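Local coordinates for protein D-glucosaminate-6-phosphate ammonia lyase (Salmonella typhimurium, PDB 7LCE) that belongs to the selenocysteine synthase-like branch of the pyridoxal-phosphate-dependent aminotransferase superfamily and holds its pyridoxal phosphate cofactor covalently, at residues 296-308 against 332-346. Sequence-based numbering, arbitrary orientation.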
loop_
_atom_site.group_PDB
_atom_site.type_symbol
_atom_site.label_atom_id
_atom_site.label_comp_id
_atom_site.label_asym_id
_atom_site.label_seq_id
_atom_site.Cartn_x
_atom_site.Cartn_y
_atom_site.Cartn_z
ATOM N N GLY A 296 37.299 34.498 -31.649
ATOM C CA GLY A 296 37.517 35.648 -32.501
ATOM C C GLY A 296 36.592 36.826 -32.283
ATOM O O GLY A 296 36.782 37.860 -32.938
ATOM N N ARG A 297 35.574 36.694 -31.429
ATOM C CA ARG A 297 34.676 37.792 -31.071
ATOM C C ARG A 297 35.418 39.100 -30.800
ATOM O O ARG A 297 36.595 39.097 -30.423
ATOM C CB ARG A 297 33.831 37.415 -29.851
ATOM C CG ARG A 297 32.736 36.400 -30.142
ATOM C CD ARG A 297 31.872 36.158 -28.917
ATOM N NE ARG A 297 32.650 35.615 -27.808
ATOM C CZ ARG A 297 32.160 35.354 -26.604
ATOM N NH1 ARG A 297 30.890 35.575 -26.312
ATOM N NH2 ARG A 297 32.968 34.861 -25.669
ATOM N N ALA A 298 34.720 40.222 -30.965
ATOM C CA ALA A 298 35.253 41.556 -30.707
ATOM C C ALA A 298 35.441 41.812 -29.214
ATOM O O ALA A 298 35.055 42.873 -28.712
ATOM C CB ALA A 298 34.341 42.623 -31.314
ATOM N N ILE A 299 36.028 40.858 -28.495
ATOM C CA ILE A 299 36.267 40.974 -27.059
ATOM C C ILE A 299 37.769 40.939 -26.817
ATOM O O ILE A 299 38.428 39.922 -27.070
ATOM C CB ILE A 299 35.564 39.864 -26.266
ATOM C CG1 ILE A 299 34.120 39.700 -26.739
ATOM C CG2 ILE A 299 35.625 40.148 -24.773
ATOM C CD1 ILE A 299 33.456 38.454 -26.219
ATOM N N TRP A 300 38.307 42.062 -26.349
ATOM C CA TRP A 300 39.722 42.232 -26.055
ATOM C C TRP A 300 39.916 42.310 -24.546
ATOM O O TRP A 300 39.108 42.923 -23.840
ATOM C CB TRP A 300 40.254 43.500 -26.722
ATOM C CG TRP A 300 39.984 43.533 -28.194
ATOM C CD1 TRP A 300 38.878 44.043 -28.811
ATOM C CD2 TRP A 300 40.829 43.033 -29.237
ATOM N NE1 TRP A 300 38.980 43.890 -30.172
ATOM C CE2 TRP A 300 40.169 43.274 -30.460
ATOM C CE3 TRP A 300 42.078 42.405 -29.257
ATOM C CZ2 TRP A 300 40.717 42.911 -31.688
ATOM C CZ3 TRP A 300 42.620 42.046 -30.477
ATOM C CH2 TRP A 300 41.941 42.300 -31.676
ATOM N N ARG A 301 40.983 41.684 -24.052
ATOM C CA ARG A 301 41.262 41.643 -22.623
ATOM C C ARG A 301 42.739 41.911 -22.384
ATOM O O ARG A 301 43.576 41.669 -23.258
ATOM C CB ARG A 301 40.884 40.287 -22.007
ATOM C CG ARG A 301 39.411 39.929 -22.105
ATOM C CD ARG A 301 39.135 38.551 -21.516
ATOM N NE ARG A 301 37.721 38.197 -21.577
ATOM C CZ ARG A 301 37.175 37.445 -22.524
ATOM N NH1 ARG A 301 37.895 36.954 -23.519
ATOM N NH2 ARG A 301 35.874 37.176 -22.467
ATOM N N ILE A 302 43.053 42.407 -21.188
ATOM C CA ILE A 302 44.422 42.735 -20.801
ATOM C C ILE A 302 44.953 41.569 -19.978
ATOM O O ILE A 302 44.645 41.433 -18.791
ATOM C CB ILE A 302 44.513 44.054 -20.028
ATOM C CG1 ILE A 302 43.963 45.217 -20.855
ATOM C CG2 ILE A 302 45.953 44.333 -19.614
ATOM C CD1 ILE A 302 43.773 46.483 -20.050
ATOM N N ARG A 303 45.754 40.726 -20.618
ATOM C CA ARG A 303 46.388 39.606 -19.941
ATOM C C ARG A 303 47.620 40.100 -19.193
ATOM O O ARG A 303 48.514 40.707 -19.788
ATOM C CB ARG A 303 46.762 38.527 -20.954
ATOM C CG ARG A 303 47.457 37.320 -20.368
ATOM C CD ARG A 303 47.721 36.284 -21.447
ATOM N NE ARG A 303 48.597 36.794 -22.494
ATOM C CZ ARG A 303 48.800 36.192 -23.656
ATOM N NH1 ARG A 303 48.205 35.048 -23.955
ATOM N NH2 ARG A 303 49.623 36.747 -24.540
ATOM N N VAL A 304 47.669 39.828 -17.891
ATOM C CA VAL A 304 48.751 40.288 -17.026
ATOM C C VAL A 304 49.501 39.062 -16.532
ATOM O O VAL A 304 48.916 38.187 -15.880
ATOM C CB VAL A 304 48.226 41.120 -15.845
ATOM C CG1 VAL A 304 49.385 41.653 -15.020
ATOM C CG2 VAL A 304 47.355 42.259 -16.345
ATOM N N ARG A 305 50.793 39.004 -16.836
ATOM C CA ARG A 305 51.650 37.901 -16.430
ATOM C C ARG A 305 52.580 38.375 -15.323
ATOM O O ARG A 305 53.184 39.448 -15.429
ATOM C CB ARG A 305 52.449 37.376 -17.627
ATOM C CG ARG A 305 53.305 36.153 -17.341
ATOM C CD ARG A 305 53.838 35.538 -18.631
ATOM N NE ARG A 305 52.771 35.078 -19.515
ATOM C CZ ARG A 305 52.335 35.740 -20.579
ATOM N NH1 ARG A 305 52.855 36.905 -20.930
ATOM N NH2 ARG A 305 51.352 35.221 -21.309
ATOM N N VAL A 306 52.695 37.574 -14.268
ATOM C CA VAL A 306 53.466 37.927 -13.084
ATOM C C VAL A 306 54.721 37.069 -13.053
ATOM O O VAL A 306 54.655 35.853 -13.269
ATOM C CB VAL A 306 52.640 37.736 -11.800
ATOM C CG1 VAL A 306 53.379 38.307 -10.603
ATOM C CG2 VAL A 306 51.275 38.381 -11.953
ATOM N N ASN A 307 55.859 37.700 -12.782
ATOM C CA ASN A 307 57.120 36.995 -12.597
ATOM C C ASN A 307 57.422 36.965 -11.107
ATOM O O ASN A 307 57.741 37.999 -10.510
ATOM C CB ASN A 307 58.247 37.668 -13.376
ATOM C CG ASN A 307 59.548 36.897 -13.293
ATOM O OD1 ASN A 307 60.459 37.272 -12.557
ATOM N ND2 ASN A 307 59.637 35.806 -14.043
ATOM N N ALA A 308 57.320 35.777 -10.507
ATOM C CA ALA A 308 57.526 35.659 -9.068
ATOM C C ALA A 308 58.940 36.061 -8.674
ATOM O O ALA A 308 59.148 36.621 -7.593
ATOM C CB ALA A 308 57.227 34.233 -8.606
ATOM N N ARG A 332 40.035 38.266 -13.678
ATOM C CA ARG A 332 39.811 36.901 -14.135
ATOM C C ARG A 332 40.935 36.015 -13.612
ATOM O O ARG A 332 42.110 36.240 -13.926
ATOM C CB ARG A 332 39.746 36.844 -15.661
ATOM C CG ARG A 332 38.466 37.397 -16.264
ATOM C CD ARG A 332 38.506 37.350 -17.787
ATOM N NE ARG A 332 38.539 35.992 -18.317
ATOM C CZ ARG A 332 37.464 35.279 -18.620
ATOM N NH1 ARG A 332 36.242 35.761 -18.448
ATOM N NH2 ARG A 332 37.615 34.052 -19.111
ATOM N N LYS A 333 40.574 35.011 -12.818
ATOM C CA LYS A 333 41.531 34.113 -12.186
ATOM C C LYS A 333 41.495 32.715 -12.796
ATOM O O LYS A 333 41.830 31.734 -12.128
ATOM C CB LYS A 333 41.292 34.055 -10.679
ATOM C CG LYS A 333 39.834 33.959 -10.277
ATOM C CD LYS A 333 39.688 34.075 -8.770
ATOM C CE LYS A 333 40.423 32.942 -8.065
ATOM N NZ LYS A 333 40.370 33.067 -6.583
ATOM N N TYR A 334 41.086 32.610 -14.060
ATOM C CA TYR A 334 40.948 31.303 -14.696
ATOM C C TYR A 334 42.301 30.611 -14.822
ATOM O O TYR A 334 42.501 29.506 -14.301
ATOM C CB TYR A 334 40.281 31.458 -16.065
ATOM C CG TYR A 334 38.798 31.762 -15.991
ATOM C CD1 TYR A 334 38.342 33.000 -15.548
ATOM C CD2 TYR A 334 37.854 30.813 -16.363
ATOM C CE1 TYR A 334 36.989 33.283 -15.477
ATOM C CE2 TYR A 334 36.498 31.087 -16.296
ATOM C CZ TYR A 334 36.072 32.323 -15.854
ATOM O OH TYR A 334 34.725 32.599 -15.785
ATOM N N GLN A 335 43.247 31.245 -15.508
ATOM C CA GLN A 335 44.589 30.688 -15.675
ATOM C C GLN A 335 45.547 31.180 -14.600
ATOM O O GLN A 335 46.733 31.395 -14.862
ATOM C CB GLN A 335 45.126 31.003 -17.068
ATOM C CG GLN A 335 44.324 30.405 -18.219
ATOM C CD GLN A 335 43.093 31.217 -18.571
ATOM O OE1 GLN A 335 42.917 32.339 -18.095
ATOM N NE2 GLN A 335 42.231 30.651 -19.409
ATOM N N LEU A 336 45.050 31.364 -13.372
ATOM C CA LEU A 336 45.895 31.844 -12.284
ATOM C C LEU A 336 46.993 30.844 -11.941
ATOM O O LEU A 336 48.075 31.240 -11.490
ATOM C CB LEU A 336 45.036 32.138 -11.053
ATOM C CG LEU A 336 45.507 33.235 -10.097
ATOM C CD1 LEU A 336 45.644 34.560 -10.823
ATOM C CD2 LEU A 336 44.540 33.366 -8.933
ATOM N N HIS A 337 46.738 29.549 -12.148
ATOM C CA HIS A 337 47.766 28.543 -11.903
ATOM C C HIS A 337 48.929 28.678 -12.877
ATOM O O HIS A 337 50.068 28.349 -12.527
ATOM C CB HIS A 337 47.164 27.139 -11.988
ATOM C CG HIS A 337 46.571 26.812 -13.323
ATOM N ND1 HIS A 337 45.360 27.317 -13.747
ATOM C CD2 HIS A 337 47.022 26.027 -14.331
ATOM C CE1 HIS A 337 45.091 26.858 -14.956
ATOM N NE2 HIS A 337 46.085 26.073 -15.334
ATOM N N GLN A 338 48.667 29.150 -14.093
ATOM C CA GLN A 338 49.713 29.369 -15.083
ATOM C C GLN A 338 50.501 30.651 -14.845
ATOM O O GLN A 338 51.381 30.975 -15.649
ATOM C CB GLN A 338 49.104 29.393 -16.487
ATOM C CG GLN A 338 48.328 28.137 -16.847
ATOM C CD GLN A 338 47.579 28.273 -18.159
ATOM O OE1 GLN A 338 47.834 29.189 -18.940
ATOM N NE2 GLN A 338 46.646 27.361 -18.404
ATOM N N GLY A 339 50.208 31.384 -13.774
ATOM C CA GLY A 339 50.918 32.611 -13.479
ATOM C C GLY A 339 50.398 33.842 -14.180
ATOM O O GLY A 339 51.128 34.832 -14.288
ATOM N N VAL A 340 49.160 33.813 -14.669
ATOM C CA VAL A 340 48.567 34.927 -15.399
ATOM C C VAL A 340 47.177 35.197 -14.840
ATOM O O VAL A 340 46.439 34.265 -14.503
ATOM C CB VAL A 340 48.503 34.662 -16.921
ATOM C CG1 VAL A 340 49.905 34.556 -17.505
ATOM C CG2 VAL A 340 47.711 33.405 -17.220
ATOM N N PHE A 341 46.834 36.475 -14.717
ATOM C CA PHE A 341 45.465 36.900 -14.461
ATOM C C PHE A 341 45.078 37.946 -15.495
ATOM O O PHE A 341 45.927 38.677 -16.010
ATOM C CB PHE A 341 45.278 37.438 -13.024
ATOM C CG PHE A 341 45.968 38.748 -12.757
ATOM C CD1 PHE A 341 45.328 39.952 -13.000
ATOM C CD2 PHE A 341 47.250 38.770 -12.235
ATOM C CE1 PHE A 341 45.963 41.154 -12.747
ATOM C CE2 PHE A 341 47.889 39.969 -11.979
ATOM C CZ PHE A 341 47.244 41.162 -12.234
ATOM N N SER A 342 43.790 37.994 -15.820
ATOM C CA SER A 342 43.303 38.862 -16.878
ATOM C C SER A 342 42.240 39.816 -16.353
ATOM O O SER A 342 41.592 39.566 -15.332
ATOM C CB SER A 342 42.729 38.034 -18.035
ATOM O OG SER A 342 42.229 38.873 -19.060
ATOM N N LEU A 343 42.068 40.919 -17.076
ATOM C CA LEU A 343 41.108 41.963 -16.739
ATOM C C LEU A 343 40.160 42.140 -17.915
ATOM O O LEU A 343 40.598 42.467 -19.024
ATOM C CB LEU A 343 41.793 43.292 -16.406
ATOM C CG LEU A 343 42.746 43.488 -15.221
ATOM C CD1 LEU A 343 43.933 42.551 -15.234
ATOM C CD2 LEU A 343 43.229 44.929 -15.212
ATOM N N ASP A 344 38.867 41.939 -17.670
ATOM C CA ASP A 344 37.857 42.101 -18.705
ATOM C C ASP A 344 37.351 43.536 -18.644
ATOM O O ASP A 344 36.695 43.907 -17.658
ATOM C CB ASP A 344 36.714 41.117 -18.499
ATOM C CG ASP A 344 35.840 40.966 -19.727
ATOM O OD1 ASP A 344 35.786 41.908 -20.544
ATOM O OD2 ASP A 344 35.203 39.901 -19.874
ATOM N N PRO A 345 37.621 44.370 -19.651
ATOM C CA PRO A 345 37.275 45.795 -19.548
ATOM C C PRO A 345 35.792 46.089 -19.691
ATOM O O PRO A 345 35.391 47.243 -19.491
ATOM C CB PRO A 345 38.068 46.425 -20.697
ATOM C CG PRO A 345 38.134 45.330 -21.717
ATOM C CD PRO A 345 38.269 44.048 -20.935
ATOM N N ARG A 346 34.970 45.096 -20.031
ATOM C CA ARG A 346 33.558 45.357 -20.287
ATOM C C ARG A 346 32.834 45.825 -19.028
ATOM O O ARG A 346 31.959 46.696 -19.099
ATOM C CB ARG A 346 32.905 44.105 -20.875
ATOM C CG ARG A 346 33.525 43.688 -22.208
ATOM C CD ARG A 346 32.908 42.418 -22.778
ATOM N NE ARG A 346 33.386 41.224 -22.090
ATOM C CZ ARG A 346 32.927 39.999 -22.303
ATOM N NH1 ARG A 346 31.980 39.760 -23.195
ATOM N NH2 ARG A 346 33.438 38.985 -21.609
#
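Val-304 lies against the ring of Phe-341, its CB over one face, 3.9 Å from the centroid (CH-pi), while Val-306 CG2 meets the ring edge at CE2. Phe-341 CG sits between N and carbonyl carbon (chi1 69°), swinging the ring toward the neighbouring strand. Val-304 CG2 touches Leu-343 CD1; beta-branched valine favours the extended strand backbone, while leucine and phenylalanine fill the buried face. Val-304 and Phe-341 form a backbone hydrogen-bonded pair (Val-304 N to Phe-341 O 2.8 Å), as do Ile-302 and Leu-343; Val-306 N reaches Gly-339 O almost straight (177°). At Gly-339's backbone angles a CB would collide with Gln-338 O.

The other face, of Arg-303, Arg-305, Ser-342 and Val-340, is mixed and partly exposed: Arg-305 runs alongside Val-340, and Arg-303 pairs with Asp-289. Near the strand end Asp-344 takes Arg-346 NE and NH2 side-on and a weak salt bridge from Arg-301 NE (3.5 Å), probably offsetting the unbonded approach of Arg-301 NH2 to Arg-346 NH2 (3.2 Å). Arg-301 NE lies over one face of Arg-332's guanidinium; NH1 pairs with Asp-293.

Strand 300-306 is central in an antiparallel sheet, between 286-292 and 340-343, its apolar face packed by helices 270-282, 315-324 and 352-365.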